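Local coordinates for protein DNA photolyase (Agrobacterium tumefaciens, PDB 4U63) that probably repairs cyclobutane pyrimidine dimers in DNA with light, using a flavin cofactor and a methenyltetrahydrofolate antenna chromophore, at residues A[349-354]-A[366-371]; A[358-363]-A[385-390]; A[250-255]-A[362-367]. All coordinates share one frame; numbering follows the deposited sequence. Where two conformers were deposited one is given.

Interaction 1. Residues A[349-354]-A[366-371]. With MHF (5,10-methenyl-6,7,8-trihydrofolic acid), chain B.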
loop_
_atom_site.group_PDB
_atom_site.type_symbol
_atom_site.label_atom_id
_atom_site.label_comp_id
_atom_site.label_asym_id
_atom_site.label_seq_id
_atom_site.Cartn_x
_atom_site.Cartn_y
_atom_site.Cartn_z
ATOM N N ALA A 349 -20.246 -1.725 4.458
ATOM C CA ALA A 349 -19.465 -2.961 4.458
ATOM C C ALA A 349 -17.975 -2.683 4.228
ATOM O O ALA A 349 -17.132 -3.180 4.963
ATOM C CB ALA A 349 -20.011 -3.928 3.420
ATOM N N GLY A 350 -17.655 -1.866 3.218
ATOM C CA GLY A 350 -16.273 -1.503 2.937
ATOM C C GLY A 350 -15.572 -0.818 4.091
ATOM O O GLY A 350 -14.457 -1.198 4.476
ATOM N N MET A 351 -16.229 0.187 4.666
ATOM C CA MET A 351 -15.611 0.951 5.746
ATOM C C MET A 351 -15.418 0.084 6.994
ATOM O O MET A 351 -14.434 0.244 7.719
ATOM C CB MET A 351 -16.413 2.219 6.051
ATOM C CG MET A 351 -16.571 3.150 4.848
ATOM S SD MET A 351 -15.030 3.577 4.020
ATOM C CE MET A 351 -14.242 4.576 5.279
ATOM N N ARG A 352 -16.338 -0.848 7.219
ATOM C CA ARG A 352 -16.222 -1.780 8.348
ATOM C C ARG A 352 -15.158 -2.843 8.108
ATOM O O ARG A 352 -14.429 -3.212 9.035
ATOM C CB ARG A 352 -17.570 -2.405 8.662
ATOM C CG ARG A 352 -18.553 -1.370 9.164
ATOM C CD ARG A 352 -19.907 -1.995 9.419
ATOM N NE ARG A 352 -20.971 -1.003 9.522
ATOM C CZ ARG A 352 -22.169 -1.235 10.031
ATOM N NH1 ARG A 352 -22.483 -2.438 10.524
ATOM N NH2 ARG A 352 -23.082 -0.258 10.068
ATOM N N GLN A 353 -15.065 -3.337 6.874
ATOM C CA GLN A 353 -13.971 -4.228 6.499
ATOM C C GLN A 353 -12.623 -3.580 6.795
ATOM O O GLN A 353 -11.741 -4.201 7.385
ATOM C CB GLN A 353 -14.044 -4.605 5.014
ATOM C CG GLN A 353 -12.876 -5.471 4.576
ATOM C CD GLN A 353 -12.881 -5.827 3.107
ATOM O OE1 GLN A 353 -13.310 -5.049 2.244
ATOM N NE2 GLN A 353 -12.378 -7.011 2.809
ATOM N N LEU A 354 -12.475 -2.331 6.362
ATOM C CA LEU A 354 -11.266 -1.557 6.585
ATOM C C LEU A 354 -10.933 -1.447 8.074
ATOM O O LEU A 354 -9.795 -1.703 8.491
ATOM C CB LEU A 354 -11.439 -0.166 5.973
ATOM C CG LEU A 354 -10.341 0.877 6.152
ATOM C CD1 LEU A 354 -8.999 0.374 5.645
ATOM C CD2 LEU A 354 -10.746 2.155 5.438
ATOM N N MET A 366 -13.116 2.004 -4.555
ATOM C CA MET A 366 -13.621 2.954 -5.546
ATOM C C MET A 366 -15.016 3.461 -5.152
ATOM O O MET A 366 -15.305 4.652 -5.242
ATOM C CB MET A 366 -13.672 2.320 -6.938
ATOM C CG MET A 366 -12.322 1.919 -7.502
ATOM S SD MET A 366 -12.486 1.022 -9.062
ATOM C CE MET A 366 -13.033 2.352 -10.125
ATOM N N ILE A 367 -15.873 2.549 -4.701
ATOM C CA ILE A 367 -17.240 2.903 -4.299
ATOM C C ILE A 367 -17.251 3.838 -3.087
ATOM O O ILE A 367 -17.978 4.836 -3.100
ATOM C CB ILE A 367 -18.104 1.650 -4.023
ATOM C CG1 ILE A 367 -18.319 0.861 -5.330
ATOM C CG2 ILE A 367 -19.459 2.040 -3.436
ATOM C CD1 ILE A 367 -18.814 -0.554 -5.124
ATOM N N VAL A 368 -16.459 3.529 -2.053
ATOM C CA VAL A 368 -16.476 4.363 -0.841
ATOM C C VAL A 368 -15.840 5.732 -1.087
ATOM O O VAL A 368 -16.276 6.737 -0.522
ATOM C CB VAL A 368 -15.841 3.682 0.400
ATOM C CG1 VAL A 368 -16.503 2.342 0.685
ATOM C CG2 VAL A 368 -14.331 3.550 0.288
ATOM N N ALA A 369 -14.818 5.757 -1.933
ATOM C CA ALA A 369 -14.138 7.003 -2.288
ATOM C C ALA A 369 -15.097 7.906 -3.054
ATOM O O ALA A 369 -15.230 9.081 -2.746
ATOM C CB ALA A 369 -12.882 6.713 -3.101
ATOM N N SER A 370 -15.778 7.347 -4.045
ATOM C CA SER A 370 -16.768 8.094 -4.794
ATOM C C SER A 370 -17.909 8.583 -3.891
ATOM O O SER A 370 -18.380 9.717 -4.030
ATOM C CB SER A 370 -17.316 7.258 -5.953
ATOM O OG SER A 370 -18.179 8.045 -6.752
ATOM N N PHE A 371 -18.351 7.744 -2.956
ATOM C CA PHE A 371 -19.403 8.169 -2.046
ATOM C C PHE A 371 -18.994 9.411 -1.235
ATOM O O PHE A 371 -19.785 10.349 -1.078
ATOM C CB PHE A 371 -19.804 7.052 -1.104
ATOM C CG PHE A 371 -21.056 7.353 -0.339
ATOM C CD1 PHE A 371 -22.297 7.109 -0.905
ATOM C CD2 PHE A 371 -21.001 7.907 0.936
ATOM C CE1 PHE A 371 -23.459 7.393 -0.223
ATOM C CE2 PHE A 371 -22.169 8.192 1.632
ATOM C CZ PHE A 371 -23.400 7.935 1.053
HETATM N N1 MHF B . -6.834 1.052 11.404
HETATM C C2 MHF B . -7.709 0.051 11.266
HETATM N NA2 MHF B . -7.704 -0.629 10.103
HETATM N N3 MHF B . -8.585 -0.310 12.264
HETATM C C4 MHF B . -8.611 0.360 13.431
HETATM O O4 MHF B . -9.401 0.053 14.341
HETATM C C4A MHF B . -7.661 1.466 13.612
HETATM N N5 MHF B . -7.601 2.278 14.731
HETATM C C6 MHF B . -6.977 3.603 14.694
HETATM C C7 MHF B . -5.642 3.426 13.963
HETATM N N8 MHF B . -5.859 2.795 12.656
HETATM C C8A MHF B . -6.762 1.799 12.506
HETATM C C9 MHF B . -6.920 4.035 16.172
HETATM N N10 MHF B . -7.438 2.874 16.923
HETATM C C11 MHF B . -8.222 2.079 15.992
HETATM C C12 MHF B . -9.171 3.346 20.758
HETATM C C13 MHF B . -9.926 2.743 19.741
HETATM C C14 MHF B . -9.395 2.586 18.473
HETATM C C15 MHF B . -8.088 3.038 18.184
HETATM C C16 MHF B . -7.331 3.609 19.199
HETATM C C17 MHF B . -7.867 3.765 20.474
HETATM C C MHF B . -9.715 3.511 22.154
HETATM O O MHF B . -8.927 3.858 23.021
HETATM N N MHF B . -10.993 3.213 22.424
HETATM C CA MHF B . -11.571 3.168 23.757
HETATM C CB MHF B . -12.628 4.253 23.965
HETATM C CG MHF B . -12.362 5.535 23.179
HETATM C CD MHF B . -12.736 5.469 21.708
HETATM O OE1 MHF B . -13.374 4.492 21.263
HETATM O OE2 MHF B . -12.384 6.413 20.972
HETATM C CT MHF B . -12.190 1.813 23.989
HETATM O O1 MHF B . -11.642 1.046 24.810
HETATM O O2 MHF B . -13.223 1.486 23.357
#
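Met351 and Val368 join helices 345-357 and 362-375, two consecutive helices of the photolyase FAD-binding domain. The contact is small and apolar. Met351 SD lies 3.7 Å from Val368 CB and almost as close to both valine methyls, so the sulfur sits against the branch point of the valine. The two side chains meet at a slant. Met351 carries CG anti to its carbonyl carbon (chi1 -58°), and further bends at chi2 and chi3 fold the thioether back to the valine. Next to it, Gly350 CA lies 4.5 Å from Val368 CG1. With no side chain at Gly350, the helices come within 7.0 Å between the CA atoms of Gly350 and Val368. Beyond this pair, Trp386 of helix 380-390 packs on Met351. One turn further on, the backbone serves the antenna chromophore: Leu354 O accepts a hydrogen bond from NA2 of the methenyltetrahydrofolate at 2.9 Å. The N-H...O angle of 131° makes this bond clearly bent. Helix 362-375 faces the other cofactor, since Met366 and Ala369 touch the FAD. No hydrogen bond crosses between the segments, so they meet here through van der Waals packing of a thioether on a valine.

Interaction 2. Residues A[358-363]-A[385-390]. With MHF (5,10-methenyl-6,7,8-trihydrofolic acid), chain B.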
loop_
_atom_site.group_PDB
_atom_site.type_symbol
_atom_site.label_atom_id
_atom_site.label_comp_id
_atom_site.label_asym_id
_atom_site.label_seq_id
_atom_site.Cartn_x
_atom_site.Cartn_y
_atom_site.Cartn_z
ATOM N N GLY A 358 -7.916 -3.891 8.231
ATOM C CA GLY A 358 -6.860 -3.032 7.721
ATOM C C GLY A 358 -6.721 -3.040 6.217
ATOM O O GLY A 358 -5.679 -2.661 5.694
ATOM N N THR A 359 -7.772 -3.456 5.519
ATOM C CA THR A 359 -7.768 -3.472 4.067
ATOM C C THR A 359 -9.193 -3.395 3.549
ATOM O O THR A 359 -10.141 -3.536 4.303
ATOM C CB THR A 359 -7.057 -4.726 3.515
ATOM O OG1 THR A 359 -6.798 -4.555 2.122
ATOM C CG2 THR A 359 -7.880 -5.997 3.751
ATOM N N MET A 360 -9.327 -3.181 2.248
ATOM C CA MET A 360 -10.632 -3.123 1.622
ATOM C C MET A 360 -10.508 -3.618 0.199
ATOM O O MET A 360 -9.514 -3.331 -0.484
ATOM C CB MET A 360 -11.177 -1.691 1.655
ATOM C CG MET A 360 -12.649 -1.566 1.271
ATOM S SD MET A 360 -13.228 0.126 1.067
ATOM C CE MET A 360 -12.641 0.878 2.590
ATOM N N HIS A 361 -11.510 -4.362 -0.255
ATOM C CA HIS A 361 -11.531 -4.825 -1.652
ATOM C C HIS A 361 -11.455 -3.619 -2.597
ATOM O O HIS A 361 -12.107 -2.611 -2.352
ATOM C CB HIS A 361 -12.801 -5.620 -1.913
ATOM C CG HIS A 361 -12.819 -6.294 -3.239
ATOM N ND1 HIS A 361 -13.264 -5.665 -4.374
ATOM C CD2 HIS A 361 -12.441 -7.538 -3.618
ATOM C CE1 HIS A 361 -13.172 -6.491 -5.399
ATOM N NE2 HIS A 361 -12.672 -7.635 -4.968
ATOM N N ASN A 362 -10.672 -3.723 -3.677
ATOM C CA ASN A 362 -10.464 -2.569 -4.571
ATOM C C ASN A 362 -11.739 -1.952 -5.153
ATOM O O ASN A 362 -11.873 -0.722 -5.215
ATOM C CB ASN A 362 -9.535 -2.897 -5.738
ATOM C CG ASN A 362 -9.367 -1.701 -6.687
ATOM O OD1 ASN A 362 -8.706 -0.720 -6.349
ATOM N ND2 ASN A 362 -10.002 -1.767 -7.860
ATOM N N ARG A 363 -12.648 -2.794 -5.617
ATOM C CA ARG A 363 -13.934 -2.304 -6.122
ATOM C C ARG A 363 -14.646 -1.458 -5.070
ATOM O O ARG A 363 -15.197 -0.407 -5.374
ATOM C CB ARG A 363 -14.827 -3.453 -6.592
ATOM C CG ARG A 363 -16.232 -3.053 -7.037
ATOM C CD ARG A 363 -16.260 -1.964 -8.097
ATOM N NE ARG A 363 -15.608 -2.364 -9.338
ATOM C CZ ARG A 363 -15.600 -1.634 -10.453
ATOM N NH1 ARG A 363 -16.206 -0.446 -10.499
ATOM N NH2 ARG A 363 -14.976 -2.091 -11.537
ATOM N N LYS A 385 -6.373 10.771 3.814
ATOM C CA LYS A 385 -5.787 10.742 5.156
ATOM C C LYS A 385 -6.363 9.621 6.010
ATOM O O LYS A 385 -5.633 8.977 6.746
ATOM C CB LYS A 385 -5.966 12.081 5.874
ATOM C CG LYS A 385 -5.106 13.184 5.298
ATOM C CD LYS A 385 -5.171 14.472 6.104
ATOM C CE LYS A 385 -4.392 15.595 5.427
ATOM N NZ LYS A 385 -4.880 15.916 4.063
ATOM N N TRP A 386 -7.667 9.382 5.906
ATOM C CA TRP A 386 -8.300 8.290 6.661
ATOM C C TRP A 386 -7.699 6.946 6.232
ATOM O O TRP A 386 -7.330 6.127 7.069
ATOM C CB TRP A 386 -9.822 8.261 6.467
ATOM C CG TRP A 386 -10.467 7.120 7.221
ATOM C CD1 TRP A 386 -10.962 5.951 6.694
ATOM C CD2 TRP A 386 -10.650 7.025 8.637
ATOM N NE1 TRP A 386 -11.449 5.148 7.700
ATOM C CE2 TRP A 386 -11.272 5.780 8.899
ATOM C CE3 TRP A 386 -10.357 7.869 9.706
ATOM C CZ2 TRP A 386 -11.604 5.363 10.196
ATOM C CZ3 TRP A 386 -10.698 7.453 11.005
ATOM C CH2 TRP A 386 -11.309 6.216 11.229
ATOM N N PHE A 387 -7.573 6.752 4.918
ATOM C CA PHE A 387 -6.961 5.535 4.374
ATOM C C PHE A 387 -5.513 5.384 4.832
ATOM O O PHE A 387 -5.070 4.288 5.135
ATOM C CB PHE A 387 -7.021 5.534 2.840
ATOM C CG PHE A 387 -8.300 4.968 2.261
ATOM C CD1 PHE A 387 -9.513 4.995 2.959
ATOM C CD2 PHE A 387 -8.291 4.414 0.989
ATOM C CE1 PHE A 387 -10.670 4.478 2.396
ATOM C CE2 PHE A 387 -9.450 3.894 0.427
ATOM C CZ PHE A 387 -10.638 3.922 1.125
ATOM N N ARG A 388 -4.777 6.490 4.871
ATOM C CA ARG A 388 -3.393 6.487 5.359
ATOM C C ARG A 388 -3.266 5.925 6.774
ATOM O O ARG A 388 -2.272 5.273 7.088
ATOM C CB ARG A 388 -2.787 7.900 5.320
ATOM C CG ARG A 388 -1.745 8.102 4.237
ATOM C CD ARG A 388 -1.400 9.577 4.022
ATOM N NE ARG A 388 -1.367 10.349 5.268
ATOM C CZ ARG A 388 -1.634 11.657 5.370
ATOM N NH1 ARG A 388 -1.968 12.387 4.300
ATOM N NH2 ARG A 388 -1.572 12.246 6.565
ATOM N N ASP A 389 -4.263 6.188 7.618
ATOM C CA ASP A 389 -4.232 5.746 9.015
ATOM C C ASP A 389 -4.738 4.323 9.217
ATOM O O ASP A 389 -4.429 3.697 10.250
ATOM C CB ASP A 389 -5.051 6.699 9.898
ATOM C CG ASP A 389 -4.737 6.539 11.395
ATOM O OD1 ASP A 389 -3.552 6.400 11.781
ATOM O OD2 ASP A 389 -5.679 6.564 12.200
ATOM N N THR A 390 -5.507 3.810 8.255
ATOM C CA THR A 390 -6.249 2.553 8.456
ATOM C C THR A 390 -5.849 1.381 7.559
ATOM O O THR A 390 -6.171 0.237 7.875
ATOM C CB THR A 390 -7.757 2.788 8.288
ATOM O OG1 THR A 390 -8.004 3.434 7.033
ATOM C CG2 THR A 390 -8.290 3.663 9.420
HETATM N N1 MHF B . -6.834 1.052 11.404
HETATM C C2 MHF B . -7.709 0.051 11.266
HETATM N NA2 MHF B . -7.704 -0.629 10.103
HETATM N N3 MHF B . -8.585 -0.310 12.264
HETATM C C4 MHF B . -8.611 0.360 13.431
HETATM O O4 MHF B . -9.401 0.053 14.341
HETATM C C4A MHF B . -7.661 1.466 13.612
HETATM N N5 MHF B . -7.601 2.278 14.731
HETATM C C6 MHF B . -6.977 3.603 14.694
HETATM C C7 MHF B . -5.642 3.426 13.963
HETATM N N8 MHF B . -5.859 2.795 12.656
HETATM C C8A MHF B . -6.762 1.799 12.506
HETATM C C9 MHF B . -6.920 4.035 16.172
HETATM N N10 MHF B . -7.438 2.874 16.923
HETATM C C11 MHF B . -8.222 2.079 15.992
HETATM C C12 MHF B . -9.171 3.346 20.758
HETATM C C13 MHF B . -9.926 2.743 19.741
HETATM C C14 MHF B . -9.395 2.586 18.473
HETATM C C15 MHF B . -8.088 3.038 18.184
HETATM C C16 MHF B . -7.331 3.609 19.199
HETATM C C17 MHF B . -7.867 3.765 20.474
HETATM C C MHF B . -9.715 3.511 22.154
HETATM O O MHF B . -8.927 3.858 23.021
HETATM N N MHF B . -10.993 3.213 22.424
HETATM C CA MHF B . -11.571 3.168 23.757
HETATM C CB MHF B . -12.628 4.253 23.965
HETATM C CG MHF B . -12.362 5.535 23.179
HETATM C CD MHF B . -12.736 5.469 21.708
HETATM O OE1 MHF B . -13.374 4.492 21.263
HETATM O OE2 MHF B . -12.384 6.413 20.972
HETATM C CT MHF B . -12.190 1.813 23.989
HETATM O O1 MHF B . -11.642 1.046 24.810
HETATM O O2 MHF B . -13.223 1.486 23.357
#
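Phe387 and Thr390 of helix 380-390 meet Met360 and Gly358 of the 358-363 segment. Just before them, Trp386 contributes its backbone: its O accepts a hydrogen bond from Thr390 OG1 at 2.8 Å. The hydroxyl lies above the carbonyl plane, 38° out of it. The indole also receives Thr390 CG2 over one face, offset toward the rim.

Phe387 carries the side-chain contact. Its CZ lies 3.9 Å from Met360 CE, and CE1 is slightly further from the same methyl. The methyl approaches the ring obliquely, and the two side chains cross at about a right angle. Met360 runs extended from the backbone and bends only at chi3 (-50°), which turns its methyl to the ring. Trp403 meets the Phe387 ring edge-to-face. Met360 and Phe387 both belong to the FAD pocket.

Asp389 and Thr390 close the helix, and here its C-terminal end forms part of the antenna site of this class III photolyase. Their two successive carbonyls accept from two N-H groups along one edge of the reduced pterin ring of the methenyltetrahydrofolate. Asp389 O accepts from MHF N8 at 2.9 Å, nearly straight at 176°. Thr390 O accepts from MHF NA2 at 2.8 Å, also close to straight. The Asp389 carboxylate also packs beside the ligand, with OD2 3.6 Å from MHF C7, and its OD1 is hydrogen-bonded to Gly68 N.

Thr390 turns CG2 to the ligand ring, 3.6 Å from MHF N1, while OG1 points back to the helix. Across the segments, Thr390 O also receives a CA-H...O contact from Gly358 CA at 3.3 Å. Gly358 has positive phi where helix 345-357 ends, and its CA also lies beside MHF NA2.

Interaction 3. Residues A[250-255]-A[362-367]. With FAD (flavin-adenine dinucleotide), chain C.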
loop_
_atom_site.group_PDB
_atom_site.type_symbol
_atom_site.label_atom_id
_atom_site.label_comp_id
_atom_site.label_asym_id
_atom_site.label_seq_id
_atom_site.Cartn_x
_atom_site.Cartn_y
_atom_site.Cartn_z
ATOM N N ASP A 250 -13.456 -8.616 -9.498
ATOM C CA ASP A 250 -14.452 -7.524 -9.413
ATOM C C ASP A 250 -15.475 -7.699 -8.286
ATOM O O ASP A 250 -16.194 -6.749 -7.949
ATOM C CB ASP A 250 -15.221 -7.379 -10.740
ATOM C CG ASP A 250 -14.357 -6.836 -11.877
ATOM O OD1 ASP A 250 -13.458 -6.011 -11.616
ATOM O OD2 ASP A 250 -14.592 -7.237 -13.044
ATOM N N PHE A 251 -15.536 -8.898 -7.707
ATOM C CA PHE A 251 -16.604 -9.274 -6.794
ATOM C C PHE A 251 -16.078 -9.394 -5.360
ATOM O O PHE A 251 -15.401 -10.372 -5.034
ATOM C CB PHE A 251 -17.224 -10.585 -7.282
ATOM C CG PHE A 251 -17.763 -10.494 -8.683
ATOM C CD1 PHE A 251 -19.006 -9.921 -8.926
ATOM C CD2 PHE A 251 -17.023 -10.956 -9.766
ATOM C CE1 PHE A 251 -19.507 -9.819 -10.215
ATOM C CE2 PHE A 251 -17.523 -10.856 -11.056
ATOM C CZ PHE A 251 -18.764 -10.289 -11.278
ATOM N N PRO A 252 -16.390 -8.401 -4.494
ATOM C CA PRO A 252 -15.762 -8.355 -3.174
ATOM C C PRO A 252 -16.059 -9.513 -2.236
ATOM O O PRO A 252 -15.279 -9.743 -1.324
ATOM C CB PRO A 252 -16.285 -7.034 -2.571
ATOM C CG PRO A 252 -17.520 -6.742 -3.313
ATOM C CD PRO A 252 -17.275 -7.241 -4.701
ATOM N N ALA A 253 -17.162 -10.219 -2.448
ATOM C CA ALA A 253 -17.477 -11.400 -1.627
ATOM C C ALA A 253 -16.493 -12.530 -1.892
ATOM O O ALA A 253 -16.307 -13.408 -1.045
ATOM C CB ALA A 253 -18.899 -11.867 -1.896
ATOM N N LYS A 254 -15.869 -12.516 -3.067
ATOM C CA LYS A 254 -14.964 -13.596 -3.463
ATOM C C LYS A 254 -13.541 -13.324 -3.033
ATOM O O LYS A 254 -13.022 -12.235 -3.288
ATOM C CB LYS A 254 -15.014 -13.789 -4.967
ATOM C CG LYS A 254 -16.402 -14.150 -5.447
ATOM C CD LYS A 254 -16.459 -14.403 -6.938
ATOM C CE LYS A 254 -17.871 -14.815 -7.329
ATOM N NZ LYS A 254 -18.084 -14.754 -8.796
ATOM N N PRO A 255 -12.887 -14.305 -2.376
ATOM C CA PRO A 255 -11.477 -14.149 -2.025
ATOM C C PRO A 255 -10.577 -14.431 -3.237
ATOM O O PRO A 255 -9.789 -15.362 -3.226
ATOM C CB PRO A 255 -11.289 -15.177 -0.905
ATOM C CG PRO A 255 -12.253 -16.258 -1.235
ATOM C CD PRO A 255 -13.436 -15.587 -1.882
ATOM N N ASN A 362 -10.672 -3.723 -3.677
ATOM C CA ASN A 362 -10.464 -2.569 -4.571
ATOM C C ASN A 362 -11.739 -1.952 -5.153
ATOM O O ASN A 362 -11.873 -0.722 -5.215
ATOM C CB ASN A 362 -9.535 -2.897 -5.738
ATOM C CG ASN A 362 -9.367 -1.701 -6.687
ATOM O OD1 ASN A 362 -8.706 -0.720 -6.349
ATOM N ND2 ASN A 362 -10.002 -1.767 -7.860
ATOM N N ARG A 363 -12.648 -2.794 -5.617
ATOM C CA ARG A 363 -13.934 -2.304 -6.122
ATOM C C ARG A 363 -14.646 -1.458 -5.070
ATOM O O ARG A 363 -15.197 -0.407 -5.374
ATOM C CB ARG A 363 -14.827 -3.453 -6.592
ATOM C CG ARG A 363 -16.232 -3.053 -7.037
ATOM C CD ARG A 363 -16.260 -1.964 -8.097
ATOM N NE ARG A 363 -15.608 -2.364 -9.338
ATOM C CZ ARG A 363 -15.600 -1.634 -10.453
ATOM N NH1 ARG A 363 -16.206 -0.446 -10.499
ATOM N NH2 ARG A 363 -14.976 -2.091 -11.537
ATOM N N VAL A 364 -14.603 -1.919 -3.828
ATOM C CA VAL A 364 -15.281 -1.222 -2.752
ATOM C C VAL A 364 -14.507 0.060 -2.380
ATOM O O VAL A 364 -15.131 1.067 -2.000
ATOM C CB VAL A 364 -15.560 -2.165 -1.555
ATOM C CG1 VAL A 364 -16.381 -1.451 -0.513
ATOM C CG2 VAL A 364 -16.317 -3.410 -2.032
ATOM N N ARG A 365 -13.170 0.052 -2.506
ATOM C CA ARG A 365 -12.406 1.305 -2.334
ATOM C C ARG A 365 -12.902 2.381 -3.293
ATOM O O ARG A 365 -13.086 3.533 -2.898
ATOM C CB ARG A 365 -10.900 1.112 -2.521
ATOM C CG ARG A 365 -10.248 0.227 -1.493
ATOM C CD ARG A 365 -8.735 0.342 -1.484
ATOM N NE ARG A 365 -8.134 -0.857 -0.914
ATOM C CZ ARG A 365 -6.872 -0.999 -0.499
ATOM N NH1 ARG A 365 -5.994 0.003 -0.532
ATOM N NH2 ARG A 365 -6.492 -2.179 -0.023
ATOM N N MET A 366 -13.116 2.004 -4.555
ATOM C CA MET A 366 -13.621 2.954 -5.546
ATOM C C MET A 366 -15.016 3.461 -5.152
ATOM O O MET A 366 -15.305 4.652 -5.242
ATOM C CB MET A 366 -13.672 2.320 -6.938
ATOM C CG MET A 366 -12.322 1.919 -7.502
ATOM S SD MET A 366 -12.486 1.022 -9.062
ATOM C CE MET A 366 -13.033 2.352 -10.125
ATOM N N ILE A 367 -15.873 2.549 -4.701
ATOM C CA ILE A 367 -17.240 2.903 -4.299
ATOM C C ILE A 367 -17.251 3.838 -3.087
ATOM O O ILE A 367 -17.978 4.836 -3.100
ATOM C CB ILE A 367 -18.104 1.650 -4.023
ATOM C CG1 ILE A 367 -18.319 0.861 -5.330
ATOM C CG2 ILE A 367 -19.459 2.040 -3.436
ATOM C CD1 ILE A 367 -18.814 -0.554 -5.124
HETATM P PA FAD C . -4.407 -7.734 -6.402
HETATM O O1A FAD C . -5.670 -7.647 -7.196
HETATM O O2A FAD C . -3.908 -9.079 -5.990
HETATM O O5B FAD C . -3.301 -6.909 -7.222
HETATM C C5B FAD C . -1.900 -7.186 -7.105
HETATM C C4B FAD C . -1.105 -5.939 -6.746
HETATM O O4B FAD C . -1.249 -4.928 -7.742
HETATM C C3B FAD C . -1.546 -5.292 -5.454
HETATM O O3B FAD C . -1.017 -5.969 -4.302
HETATM C C2B FAD C . -1.038 -3.877 -5.628
HETATM O O2B FAD C . 0.350 -3.771 -5.301
HETATM C C1B FAD C . -1.214 -3.640 -7.107
HETATM N N9A FAD C . -2.471 -2.942 -7.460
HETATM C C8A FAD C . -3.642 -3.528 -7.768
HETATM N N7A FAD C . -4.582 -2.610 -8.074
HETATM C C5A FAD C . -4.001 -1.394 -7.983
HETATM C C6A FAD C . -4.446 -0.011 -8.171
HETATM N N6A FAD C . -5.718 0.249 -8.535
HETATM N N1A FAD C . -3.536 0.966 -7.960
HETATM C C2A FAD C . -2.264 0.696 -7.583
HETATM N N3A FAD C . -1.799 -0.557 -7.398
HETATM C C4A FAD C . -2.613 -1.616 -7.578
HETATM N N1 FAD C . -3.124 0.152 -3.186
HETATM C C2 FAD C . -2.044 0.146 -2.374
HETATM O O2 FAD C . -1.175 -0.730 -2.584
HETATM N N3 FAD C . -1.893 1.049 -1.373
HETATM C C4 FAD C . -2.815 2.014 -1.127
HETATM O O4 FAD C . -2.663 2.859 -0.207
HETATM C C4X FAD C . -4.026 2.071 -1.970
HETATM N N5 FAD C . -5.024 2.985 -1.787
HETATM C C5X FAD C . -6.111 3.011 -2.612
HETATM C C6 FAD C . -7.113 3.958 -2.447
HETATM C C7 FAD C . -8.238 3.985 -3.278
HETATM C C7M FAD C . -9.319 5.024 -3.081
HETATM C C8 FAD C . -8.378 2.981 -4.356
HETATM C C8M FAD C . -9.569 2.965 -5.289
HETATM C C9 FAD C . -7.395 2.043 -4.523
HETATM C C9A FAD C . -6.259 2.001 -3.708
HETATM N N10 FAD C . -5.244 1.015 -3.886
HETATM C C10 FAD C . -4.125 1.042 -3.037
HETATM C "C1'" FAD C . -5.285 0.036 -4.979
HETATM C "C2'" FAD C . -5.922 -1.319 -4.760
HETATM O "O2'" FAD C . -7.255 -1.141 -4.267
HETATM C "C3'" FAD C . -5.100 -2.198 -3.838
HETATM O "O3'" FAD C . -3.760 -2.313 -4.307
HETATM C "C4'" FAD C . -5.745 -3.582 -3.770
HETATM O "O4'" FAD C . -6.997 -3.481 -3.096
HETATM C "C5'" FAD C . -4.826 -4.532 -3.028
HETATM O "O5'" FAD C . -5.386 -5.849 -2.926
HETATM P P FAD C . -4.568 -7.083 -3.549
HETATM O O1P FAD C . -5.316 -8.332 -3.241
HETATM O O2P FAD C . -3.138 -7.048 -3.086
HETATM O O3P FAD C . -4.624 -6.759 -5.122
#
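Arg363, Asp250 and Pro252 bury the most surface where the loop 250-255 meets the first turn of helix 362-375. Arg363 lays its aliphatic part on the loop backbone, with CG 3.8 Å from Asp250 O. That carbonyl is buried by the contact and has no hydrogen-bonding partner in the model. Arg363 CG lies anti to the backbone N (chi1 175°), and the chain then bends at chi2 and chi3. This brings the edge of its guanidinium round to the aspartate. Asp250 OD1 lies near the guanidinium plane, 4.2 Å from Arg363 NH2. This is too long for a salt bridge, though the opposite charges probably attract weakly. Phe429 of helix 422-429 packs on both residues.

Pro252 makes the apolar half. Its CB lies 3.7 Å from Val364 CG2, and its CG is almost as near. The proline ring lies roughly crosswise to the valine, and Tyr435 packs on both.

Another side of the helix belongs to the flavin. Asn362 OD1 accepts a hydrogen bond from FAD O2' at 2.6 Å. Arg365 NH1 lies 3.2 Å from FAD C4X, against the isoalloxazine. The loop packs on a helix that lines the FAD site of the photolyase FAD-binding domain.

How the interactions relate
All three interactions use helix 362-375 or the residues leading into it. Interactions 1 and 2 have centres 8 Å apart and share the antenna ligand: carbonyls from both hold its NA2. They also touch, with Gly350 O 3.3 Å from Met360 CE and a probable hydrogen bond of 3.2 Å between Gln353 OE1 and His361 N. Interaction 3 lies 9 Å from interaction 1, centre to centre, and shares Met366 and Ile367 with it. Gly350 CA of interaction 1 lies 3.5 Å from Val364 CG1 of interaction 3. Interactions 2 and 3, 12 Å apart between centres, share Asn362 and Arg363, and a probable hydrogen bond of 2.9 Å links Met360 O with Arg365 NE beside the FAD.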